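Local structure of acetylene hydratase Ahy (Pelobacter acetylenicus, 2E7Z) at residues S106-T118 with L460-I472. The protein catalyses the non-redox hydration of acetylene to acetaldehyde with a tungsten bis-molybdopterin guanine dinucleotide cofactor and a [4Fe-4S] cluster. Numbering follows the deposited sequence.
With MGD (2-amino-5,6-dimercapto-7-methyl-3,7,8a,9-tetrahydro-8-oxa-1,3,9,10-tetraaza-anthracen-4-one guanosine dinucleotide), chain E.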
ATOM      1  N   SER A 106       3.647  11.429  -6.971  1.00  6.94           N
ATOM      2  CA  SER A 106       3.617  10.263  -6.093  1.00  6.27           C
ATOM      3  C   SER A 106       2.918  10.726  -4.830  1.00  5.83           C
ATOM      4  O   SER A 106       3.453  11.604  -4.115  1.00  6.80           O
ATOM      5  CB  SER A 106       5.048   9.774  -5.834  1.00  7.35           C
ATOM      6  OG  SER A 106       5.090   8.732  -4.882  1.00  7.54           O
ATOM      7  N   GLN A 107       1.742  10.185  -4.545  1.00  5.91           N
ATOM      8  CA  GLN A 107       0.934  10.638  -3.411  1.00  5.82           C
ATOM      9  C   GLN A 107       0.499   9.474  -2.569  1.00  5.90           C
ATOM     10  O   GLN A 107      -0.032   8.489  -3.111  1.00  6.64           O
ATOM     11  CB  GLN A 107      -0.331  11.340  -3.932  1.00  6.26           C
ATOM     12  CG  GLN A 107      -1.306  11.799  -2.863  1.00  6.10           C
ATOM     13  CD  GLN A 107      -2.722  11.938  -3.365  1.00  6.74           C
ATOM     14  OE1 GLN A 107      -3.069  11.382  -4.416  1.00  7.79           O
ATOM     15  NE2 GLN A 107      -3.558  12.622  -2.621  1.00  7.29           N
ATOM     16  N   THR A 108       0.683   9.559  -1.254  1.00  6.49           N
ATOM     17  CA  THR A 108       0.068   8.582  -0.363  1.00  6.18           C
ATOM     18  C   THR A 108      -1.069   9.264   0.378  1.00  6.09           C
ATOM     19  O   THR A 108      -0.840   9.936   1.416  1.00  7.03           O
ATOM     20  CB  THR A 108       1.086   8.012   0.631  1.00  6.90           C
ATOM     21  OG1 THR A 108       2.139   7.383  -0.122  1.00  7.61           O
ATOM     22  CG2 THR A 108       0.417   6.997   1.537  1.00  8.53           C
ATOM     23  N   GLU A 109      -2.294   9.111  -0.121  1.00  6.58           N
ATOM     24  CA  GLU A 109      -3.384   9.865   0.459  1.00  6.94           C
ATOM     25  C   GLU A 109      -3.765   9.350   1.846  1.00  6.61           C
ATOM     26  O   GLU A 109      -4.279  10.140   2.654  1.00  6.92           O
ATOM     27  CB  GLU A 109      -4.592   9.923  -0.487  1.00  7.28           C
ATOM     28  CG  GLU A 109      -5.800  10.673   0.066  1.00  7.93           C
ATOM     29  CD  GLU A 109      -5.509  12.107   0.523  1.00  7.58           C
ATOM     30  OE1 GLU A 109      -4.388  12.631   0.292  1.00  7.57           O
ATOM     31  OE2 GLU A 109      -6.431  12.689   1.124  1.00  7.31           O
ATOM     32  N   ILE A 110      -3.533   8.062   2.157  1.00  6.76           N
ATOM     33  CA  ILE A 110      -3.928   7.619   3.498  1.00  7.40           C
ATOM     34  C   ILE A 110      -3.149   8.318   4.601  1.00  6.99           C
ATOM     35  O   ILE A 110      -3.621   8.369   5.737  1.00  7.16           O
ATOM     36  CB  ILE A 110      -3.865   6.071   3.632  1.00  7.93           C
ATOM     37  CG1 ILE A 110      -4.880   5.539   4.663  1.00  8.56           C
ATOM     38  CG2 ILE A 110      -2.450   5.576   3.919  1.00  8.81           C
ATOM     39  CD1 ILE A 110      -6.370   5.715   4.259  1.00  8.38           C
ATOM     40  N   ASN A 111      -1.979   8.845   4.254  1.00  6.96           N
ATOM     41  CA  ASN A 111      -1.204   9.556   5.248  1.00  7.12           C
ATOM     42  C   ASN A 111      -1.698  10.969   5.534  1.00  7.48           C
ATOM     43  O   ASN A 111      -1.205  11.610   6.460  1.00  8.93           O
ATOM     44  CB  ASN A 111       0.290   9.633   4.864  1.00  6.52           C
ATOM     45  CG  ASN A 111       0.986   8.283   4.873  1.00  7.67           C
ATOM     46  OD1 ASN A 111       0.502   7.322   5.468  1.00  9.51           O
ATOM     47  ND2 ASN A 111       2.113   8.210   4.187  1.00  9.14           N
ATOM     48  N   GLN A 112      -2.606  11.465   4.693  1.00  6.85           N
ATOM     49  CA  GLN A 112      -3.015  12.869   4.703  1.00  6.85           C
ATOM     50  C   GLN A 112      -4.502  13.045   4.929  1.00  6.49           C
ATOM     51  O   GLN A 112      -4.936  13.900   5.688  1.00  7.90           O
ATOM     52  CB  GLN A 112      -2.637  13.501   3.368  1.00  7.17           C
ATOM     53  CG  GLN A 112      -1.127  13.495   3.122  1.00  7.84           C
ATOM     54  CD  GLN A 112      -0.832  13.922   1.721  1.00  7.94           C
ATOM     55  OE1 GLN A 112      -0.594  15.097   1.461  1.00  8.74           O
ATOM     56  NE2 GLN A 112      -0.877  12.972   0.794  1.00  8.13           N
ATOM     57  N   GLN A 113      -5.288  12.275   4.172  1.00  6.71           N
ATOM     58  CA  GLN A 113      -6.753  12.196   4.358  1.00  6.51           C
ATOM     59  C   GLN A 113      -7.338  13.605   4.385  1.00  7.00           C
ATOM     60  O   GLN A 113      -8.134  13.947   5.289  1.00  7.52           O
ATOM     61  CB  GLN A 113      -7.093  11.375   5.596  1.00  6.23           C
ATOM     62  CG  GLN A 113      -6.554   9.990   5.410  1.00  8.46           C
ATOM     63  CD  GLN A 113      -7.211   8.935   6.283  1.00  8.13           C
ATOM     64  OE1 GLN A 113      -8.448   8.880   6.431  1.00  9.35           O
ATOM     65  NE2 GLN A 113      -6.392   8.059   6.823  1.00  7.61           N
ATOM     66  N   SER A 114      -6.983  14.382   3.346  1.00  6.37           N
ATOM     67  CA  SER A 114      -7.311  15.791   3.312  1.00  7.21           C
ATOM     68  C   SER A 114      -7.746  16.342   1.965  1.00  6.73           C
ATOM     69  O   SER A 114      -8.181  17.481   1.929  1.00  7.56           O
ATOM     70  CB  SER A 114      -6.118  16.624   3.801  1.00  7.53           C
ATOM     71  OG  SER A 114      -5.930  16.416   5.192  1.00  7.53           O
ATOM     72  N   GLU A 115      -7.677  15.566   0.870  1.00  6.93           N
ATOM     73  CA  GLU A 115      -7.978  16.182  -0.427  1.00  6.92           C
ATOM     74  C   GLU A 115      -9.285  15.714  -1.067  1.00  6.94           C
ATOM     75  O   GLU A 115      -9.801  16.422  -1.924  1.00  7.09           O
ATOM     76  CB  GLU A 115      -6.794  16.128  -1.401  1.00  7.46           C
ATOM     77  CG  GLU A 115      -6.130  14.768  -1.663  1.00  7.75           C
ATOM     78  CD  GLU A 115      -6.828  13.857  -2.663  1.00  7.60           C
ATOM     79  OE1 GLU A 115      -7.679  14.298  -3.492  1.00  7.56           O
ATOM     80  OE2 GLU A 115      -6.485  12.643  -2.667  1.00  8.77           O
ATOM     81  N   TYR A 116      -9.827  14.556  -0.675  1.00  6.77           N
ATOM     82  CA  TYR A 116     -11.208  14.190  -0.997  1.00  7.61           C
ATOM     83  C   TYR A 116     -11.469  14.106  -2.503  1.00  7.50           C
ATOM     84  O   TYR A 116     -12.607  14.249  -2.947  1.00  9.43           O
ATOM     85  CB  TYR A 116     -12.212  15.127  -0.321  1.00  7.57           C
ATOM     86  CG  TYR A 116     -12.096  15.110   1.184  1.00  6.73           C
ATOM     87  CD1 TYR A 116     -12.706  14.113   1.926  1.00  8.13           C
ATOM     88  CD2 TYR A 116     -11.313  16.055   1.854  1.00  6.92           C
ATOM     89  CE1 TYR A 116     -12.589  14.067   3.312  1.00  7.30           C
ATOM     90  CE2 TYR A 116     -11.157  16.014   3.250  1.00  7.30           C
ATOM     91  CZ  TYR A 116     -11.798  14.994   3.963  1.00  7.65           C
ATOM     92  OH  TYR A 116     -11.680  14.905   5.328  1.00  8.40           O
ATOM     93  N   GLY A 117     -10.436  13.813  -3.285  1.00  7.22           N
ATOM     94  CA  GLY A 117     -10.559  13.710  -4.750  1.00  7.59           C
ATOM     95  C   GLY A 117     -10.028  14.902  -5.511  1.00  7.06           C
ATOM     96  O   GLY A 117      -9.923  14.855  -6.761  1.00  7.59           O
ATOM     97  N   THR A 118      -9.688  15.985  -4.793  1.00  6.92           N
ATOM     98  CA  THR A 118      -9.264  17.181  -5.489  1.00  7.04           C
ATOM     99  C   THR A 118      -7.861  17.086  -6.094  1.00  6.80           C
ATOM    100  O   THR A 118      -7.545  17.865  -6.988  1.00  7.14           O
ATOM    101  CB  THR A 118      -9.373  18.446  -4.601  1.00  7.19           C
ATOM    102  OG1 THR A 118      -8.527  18.326  -3.454  1.00  7.28           O
ATOM    103  CG2 THR A 118     -10.818  18.674  -4.169  1.00  7.45           C
ATOM    104  N   LEU A 460      -2.844  15.053  14.389  1.00  9.14           N
ATOM    105  CA  LEU A 460      -3.377  15.642  15.628  1.00  9.87           C
ATOM    106  C   LEU A 460      -3.821  17.097  15.388  1.00 10.12           C
ATOM    107  O   LEU A 460      -4.235  17.785  16.328  1.00 10.78           O
ATOM    108  CB  LEU A 460      -2.325  15.561  16.769  1.00  9.65           C
ATOM    109  CG  LEU A 460      -2.139  14.150  17.336  1.00 10.28           C
ATOM    110  CD1 LEU A 460      -0.859  14.128  18.214  1.00 11.23           C
ATOM    111  CD2 LEU A 460      -3.357  13.727  18.155  1.00 11.97           C
ATOM    112  N   GLU A 461      -3.719  17.559  14.134  1.00  9.06           N
ATOM    113  CA  GLU A 461      -3.976  18.953  13.795  1.00  9.02           C
ATOM    114  C   GLU A 461      -5.074  19.123  12.755  1.00  8.73           C
ATOM    115  O   GLU A 461      -5.198  20.203  12.142  1.00  9.21           O
ATOM    116  CB  GLU A 461      -2.705  19.615  13.256  1.00  9.27           C
ATOM    117  CG  GLU A 461      -1.497  19.531  14.200  1.00  9.84           C
ATOM    118  CD  GLU A 461      -0.193  19.969  13.541  1.00 10.42           C
ATOM    119  OE1 GLU A 461      -0.098  19.954  12.281  1.00  9.84           O
ATOM    120  OE2 GLU A 461       0.733  20.330  14.298  1.00 10.87           O
ATOM    121  N   ARG A 462      -5.880  18.084  12.530  1.00  8.27           N
ATOM    122  CA  ARG A 462      -6.846  18.161  11.442  1.00  8.62           C
ATOM    123  C   ARG A 462      -8.094  17.324  11.666  1.00  7.94           C
ATOM    124  O   ARG A 462      -8.018  16.228  12.227  1.00  8.37           O
ATOM    125  CB  ARG A 462      -6.173  17.737  10.125  1.00  7.54           C
ATOM    126  CG  ARG A 462      -5.695  16.256  10.090  1.00  8.80           C
ATOM    127  CD  ARG A 462      -4.826  16.029   8.870  1.00  7.58           C
ATOM    128  NE  ARG A 462      -4.304  14.666   8.798  1.00  7.71           N
ATOM    129  CZ  ARG A 462      -3.056  14.369   8.420  1.00  7.40           C
ATOM    130  NH1 ARG A 462      -2.664  13.105   8.363  1.00  7.80           N
ATOM    131  NH2 ARG A 462      -2.209  15.336   8.060  1.00  7.78           N
ATOM    132  N   PRO A 463      -9.235  17.809  11.164  1.00  8.01           N
ATOM    133  CA  PRO A 463     -10.420  16.950  11.121  1.00  8.00           C
ATOM    134  C   PRO A 463     -10.311  16.017   9.912  1.00  7.63           C
ATOM    135  O   PRO A 463      -9.640  16.366   8.934  1.00  7.90           O
ATOM    136  CB  PRO A 463     -11.542  17.943  10.881  1.00  8.48           C
ATOM    137  CG  PRO A 463     -10.913  19.005  10.022  1.00  8.30           C
ATOM    138  CD  PRO A 463      -9.480  19.122  10.527  1.00  8.17           C
ATOM    139  N   VAL A 464     -10.970  14.874   9.971  1.00  7.72           N
ATOM    140  CA  VAL A 464     -11.064  13.978   8.811  1.00  7.69           C
ATOM    141  C   VAL A 464     -12.435  13.330   8.753  1.00  7.55           C
ATOM    142  O   VAL A 464     -12.941  12.844   9.765  1.00  8.30           O
ATOM    143  CB  VAL A 464     -10.001  12.828   8.873  1.00  9.01           C
ATOM    144  CG1 VAL A 464     -10.130  11.907   7.651  1.00  9.74           C
ATOM    145  CG2 VAL A 464      -8.591  13.374   8.943  1.00  9.51           C
ATOM    146  N   VAL A 465     -13.024  13.342   7.560  1.00  7.28           N
ATOM    147  CA  VAL A 465     -14.137  12.457   7.256  1.00  8.13           C
ATOM    148  C   VAL A 465     -13.588  11.299   6.437  1.00  7.29           C
ATOM    149  O   VAL A 465     -12.910  11.505   5.435  1.00  7.54           O
ATOM    150  CB  VAL A 465     -15.237  13.200   6.447  1.00  9.05           C
ATOM    151  CG1 VAL A 465     -16.256  12.224   5.817  1.00  9.88           C
ATOM    152  CG2 VAL A 465     -15.951  14.210   7.338  1.00  9.43           C
ATOM    153  N   GLN A 466     -13.907  10.082   6.871  1.00  8.67           N
ATOM    154  CA  GLN A 466     -13.525   8.872   6.131  1.00  8.28           C
ATOM    155  C   GLN A 466     -14.736   8.333   5.375  1.00  8.98           C
ATOM    156  O   GLN A 466     -15.862   8.748   5.640  1.00 10.53           O
ATOM    157  CB  GLN A 466     -13.035   7.814   7.116  1.00  9.56           C
ATOM    158  CG  GLN A 466     -11.727   8.236   7.764  1.00  9.57           C
ATOM    159  CD  GLN A 466     -11.028   7.108   8.491  1.00 11.94           C
ATOM    160  OE1 GLN A 466     -11.670   6.341   9.194  1.00 14.94           O
ATOM    161  NE2 GLN A 466      -9.696   7.013   8.331  1.00 13.02           N
ATOM    162  N   PRO A 467     -14.531   7.363   4.462  1.00  8.91           N
ATOM    163  CA  PRO A 467     -13.249   6.728   4.123  1.00  9.09           C
ATOM    164  C   PRO A 467     -12.451   7.461   3.048  1.00  9.00           C
ATOM    165  O   PRO A 467     -13.039   8.052   2.137  1.00  9.77           O
ATOM    166  CB  PRO A 467     -13.686   5.357   3.597  1.00  9.08           C
ATOM    167  CG  PRO A 467     -15.032   5.637   2.917  1.00 10.17           C
ATOM    168  CD  PRO A 467     -15.679   6.721   3.787  1.00  9.06           C
ATOM    169  N   ASN A 468     -11.120   7.421   3.167  1.00  8.90           N
ATOM    170  CA  ASN A 468     -10.253   8.014   2.157  1.00  8.23           C
ATOM    171  C   ASN A 468      -9.541   7.049   1.231  1.00  9.25           C
ATOM    172  O   ASN A 468      -8.741   7.450   0.380  1.00  9.13           O
ATOM    173  CB  ASN A 468      -9.330   8.978   2.846  1.00  8.46           C
ATOM    174  CG  ASN A 468     -10.119  10.151   3.404  1.00  8.05           C
ATOM    175  OD1 ASN A 468     -10.255  10.322   4.624  1.00 10.99           O
ATOM    176  ND2 ASN A 468     -10.734  10.907   2.501  1.00  6.30           N
ATOM    177  N   TRP A 469      -9.909   5.776   1.385  1.00  8.35           N
ATOM    178  CA  TRP A 469      -9.733   4.792   0.329  1.00  8.92           C
ATOM    179  C   TRP A 469     -11.145   4.425  -0.081  1.00  8.69           C
ATOM    180  O   TRP A 469     -11.889   3.803   0.692  1.00  9.26           O
ATOM    181  CB  TRP A 469      -8.991   3.558   0.845  1.00  9.42           C
ATOM    182  CG  TRP A 469      -7.482   3.710   0.952  1.00  8.42           C
ATOM    183  CD1 TRP A 469      -6.685   4.586   0.277  1.00  8.45           C
ATOM    184  CD2 TRP A 469      -6.611   2.907   1.755  1.00  8.95           C
ATOM    185  NE1 TRP A 469      -5.367   4.377   0.612  1.00  9.52           N
ATOM    186  CE2 TRP A 469      -5.297   3.359   1.527  1.00  8.91           C
ATOM    187  CE3 TRP A 469      -6.820   1.864   2.670  1.00 11.20           C
ATOM    188  CZ2 TRP A 469      -4.199   2.803   2.171  1.00 10.07           C
ATOM    189  CZ3 TRP A 469      -5.724   1.321   3.308  1.00 10.89           C
ATOM    190  CH2 TRP A 469      -4.437   1.780   3.055  1.00 11.63           C
ATOM    191  N   GLU A 470     -11.522   4.850  -1.280  1.00  8.31           N
ATOM    192  CA  GLU A 470     -12.899   4.666  -1.724  1.00  9.13           C
ATOM    193  C   GLU A 470     -13.167   3.210  -2.000  1.00  9.06           C
ATOM    194  O   GLU A 470     -12.486   2.573  -2.819  1.00  9.90           O
ATOM    195  CB  GLU A 470     -13.169   5.551  -2.931  1.00  8.96           C
ATOM    196  CG  GLU A 470     -14.604   5.437  -3.454  1.00  9.98           C
ATOM    197  CD  GLU A 470     -15.255   6.782  -3.773  1.00  9.47           C
ATOM    198  OE1 GLU A 470     -15.641   7.499  -2.825  1.00 10.27           O
ATOM    199  OE2 GLU A 470     -15.419   7.122  -4.969  1.00  9.84           O
ATOM    200  N   GLY A 471     -14.155   2.685  -1.287  1.00  9.12           N
ATOM    201  CA  GLY A 471     -14.413   1.238  -1.293  1.00 10.02           C
ATOM    202  C   GLY A 471     -14.687   0.785   0.131  1.00 10.12           C
ATOM    203  O   GLY A 471     -15.578  -0.026   0.376  1.00 10.50           O
ATOM    204  N   ILE A 472     -13.969   1.343   1.098  1.00 10.28           N
ATOM    205  CA  ILE A 472     -14.193   0.942   2.484  1.00 10.52           C
ATOM    206  C   ILE A 472     -15.644   1.279   2.850  1.00 10.59           C
ATOM    207  O   ILE A 472     -16.069   2.405   2.654  1.00 11.03           O
ATOM    208  CB  ILE A 472     -13.231   1.660   3.440  1.00 10.24           C
ATOM    209  CG1 ILE A 472     -11.776   1.370   3.074  1.00 11.18           C
ATOM    210  CG2 ILE A 472     -13.498   1.227   4.900  1.00 10.31           C
ATOM    211  CD1 ILE A 472     -10.759   2.154   3.927  1.00 12.64           C
TER
HETATM  212  PB  MGD E 801       6.997   6.455   3.026  1.00  8.87           P
HETATM  213  O1B MGD E 801       7.676   6.049   1.742  1.00  9.55           O
HETATM  214  O2B MGD E 801       7.696   6.277   4.324  1.00  9.31           O
HETATM  215  O3B MGD E 801       5.585   5.713   3.199  1.00  8.26           O
HETATM  216  O3A MGD E 801       4.437   4.309   1.460  1.00  9.36           O
HETATM  217  PA  MGD E 801       4.267   5.689   2.279  1.00  8.69           P
HETATM  218  O1A MGD E 801       3.126   5.627   3.249  1.00  8.74           O
HETATM  219  O2A MGD E 801       4.315   6.773   1.245  1.00  7.94           O
HETATM  220  O5' MGD E 801       6.607   8.008   2.842  1.00  8.04           O
HETATM  221  C5' MGD E 801       5.612   8.574   3.677  1.00  8.87           C
HETATM  222  C4' MGD E 801       5.988  10.031   3.856  1.00  6.98           C
HETATM  223  O4' MGD E 801       4.851  10.694   4.432  1.00  7.65           O
HETATM  224  C3' MGD E 801       7.100  10.258   4.875  1.00  7.56           C
HETATM  225  O3' MGD E 801       8.160  11.000   4.248  1.00  8.76           O
HETATM  226  C2' MGD E 801       6.467  11.038   6.047  1.00  7.85           C
HETATM  227  O2' MGD E 801       7.310  12.010   6.698  1.00  9.39           O
HETATM  228  C1' MGD E 801       5.314  11.709   5.352  1.00  7.69           C
HETATM  229  N9  MGD E 801       4.137  12.014   6.179  1.00  7.75           N
HETATM  230  C8  MGD E 801       3.597  11.254   7.164  1.00  8.18           C
HETATM  231  N7  MGD E 801       2.464  11.806   7.627  1.00  8.46           N
HETATM  232  C5  MGD E 801       2.233  12.904   6.874  1.00  7.74           C
HETATM  233  C6  MGD E 801       1.223  13.946   6.808  1.00  7.81           C
HETATM  234  O6  MGD E 801       0.238  13.945   7.576  1.00  7.80           O
HETATM  235  N1  MGD E 801       1.390  14.876   5.853  1.00  7.29           N
HETATM  236  C2  MGD E 801       2.442  14.968   5.045  1.00  7.44           C
HETATM  237  N2  MGD E 801       2.482  15.970   4.120  1.00  7.98           N
HETATM  238  N3  MGD E 801       3.407  14.054   5.056  1.00  7.44           N
HETATM  239  C4  MGD E 801       3.329  13.032   5.932  1.00  7.54           C
HETATM  240  C10 MGD E 801       3.975   3.107   2.079  1.00 10.88           C
HETATM  241  C11 MGD E 801       3.908   2.057   0.991  1.00 10.61           C
HETATM  242  O11 MGD E 801       5.260   1.812   0.609  1.00  8.62           O
HETATM  243  C12 MGD E 801       3.258   0.802   1.520  1.00 11.01           C
HETATM  244  S12 MGD E 801       1.727   0.937   2.270  1.00 13.53           S
HETATM  245  C13 MGD E 801       3.837  -0.398   1.352  1.00 11.18           C
HETATM  246  S13 MGD E 801       3.199  -1.818   2.044  1.00 14.62           S
HETATM  247  C14 MGD E 801       5.098  -0.591   0.568  1.00 10.51           C
HETATM  248  N15 MGD E 801       6.229  -0.931   1.418  1.00 10.42           N
HETATM  249  C16 MGD E 801       7.418  -1.001   0.754  1.00 10.39           C
HETATM  250  C17 MGD E 801       8.517  -1.906   1.117  1.00 10.57           C
HETATM  251  O17 MGD E 801       8.398  -2.692   2.083  1.00 11.93           O
HETATM  252  N18 MGD E 801       9.638  -1.863   0.369  1.00 10.82           N
HETATM  253  C19 MGD E 801       9.795  -1.032  -0.692  1.00  9.48           C
HETATM  254  N19 MGD E 801      10.946  -1.031  -1.397  1.00 10.76           N
HETATM  255  N20 MGD E 801       8.841  -0.166  -1.057  1.00  9.83           N
HETATM  256  C21 MGD E 801       7.674  -0.123  -0.403  1.00 10.49           C
HETATM  257  N22 MGD E 801       6.724   0.725  -0.804  1.00  9.47           N
HETATM  258  C23 MGD E 801       5.388   0.681  -0.247  1.00 10.39           C
HETATM  259  O   HOH W   1      -2.750   5.837   0.413  1.00  7.69           O
HETATM  260  O   HOH W   2      -9.493  16.149   6.273  1.00  7.41           O
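At the guanine end of a pterin cofactor (MGD), R462 joins the binding loop that carries N111 to the irregular segment 460-472. R462 NH2 and NH1 both donate to MGD O6, NH2 at 2.9 Å, and O6 lies at the guanidinium edge. The bond from R462 NH1 to N111 O, 2.8 Å long, is weak at 125°, while Q112 O sits over one guanidinium face. NH1 is also hydrogen-bonded to Q7 and NH2 forms a salt bridge with D457, which with the O6 pair limits rotation of the guanidinium. N111 ND2 and T108 OG1 donate to O1A and O2A of the pterin-side phosphate PA, so the loop holds the pyrophosphate while R462 of the other segment holds the guanine.

That loop follows strand 103-107 of the mixed sheet, in the molybdopterin oxidoreductase fold of the DMSO reductase family, and turns through a 3-10 segment at 109-111. Beyond it, Q113 reaches 460-472 with its amide: Q466 NE2 donates to Q113 OE1 at 2.9 Å and 173°, in the carbonyl plane on a lone pair, the two amides being almost coplanar. With CG anti to the carbonyl carbon (chi1 -61°) and the chain extended, the Q113 amide is carried to Q466; its NE2 donates to I110 O in its own loop, and is also hydrogen-bonded to N12.

I110 packs on W469, crossing it at about a right angle; CD1 lies 3.8 Å from the centroid of the five-membered ring, a CH-pi contact over the face. Water 1 accepts from W469 NE1 at the ring edge and from I110 N. Farther along, V465 N donates to Y116 OH at 3.0 Å, and water 2 links that hydroxyl to Q113 O and P463 O. I517 of helix 513-520 touches both Y116 and V465.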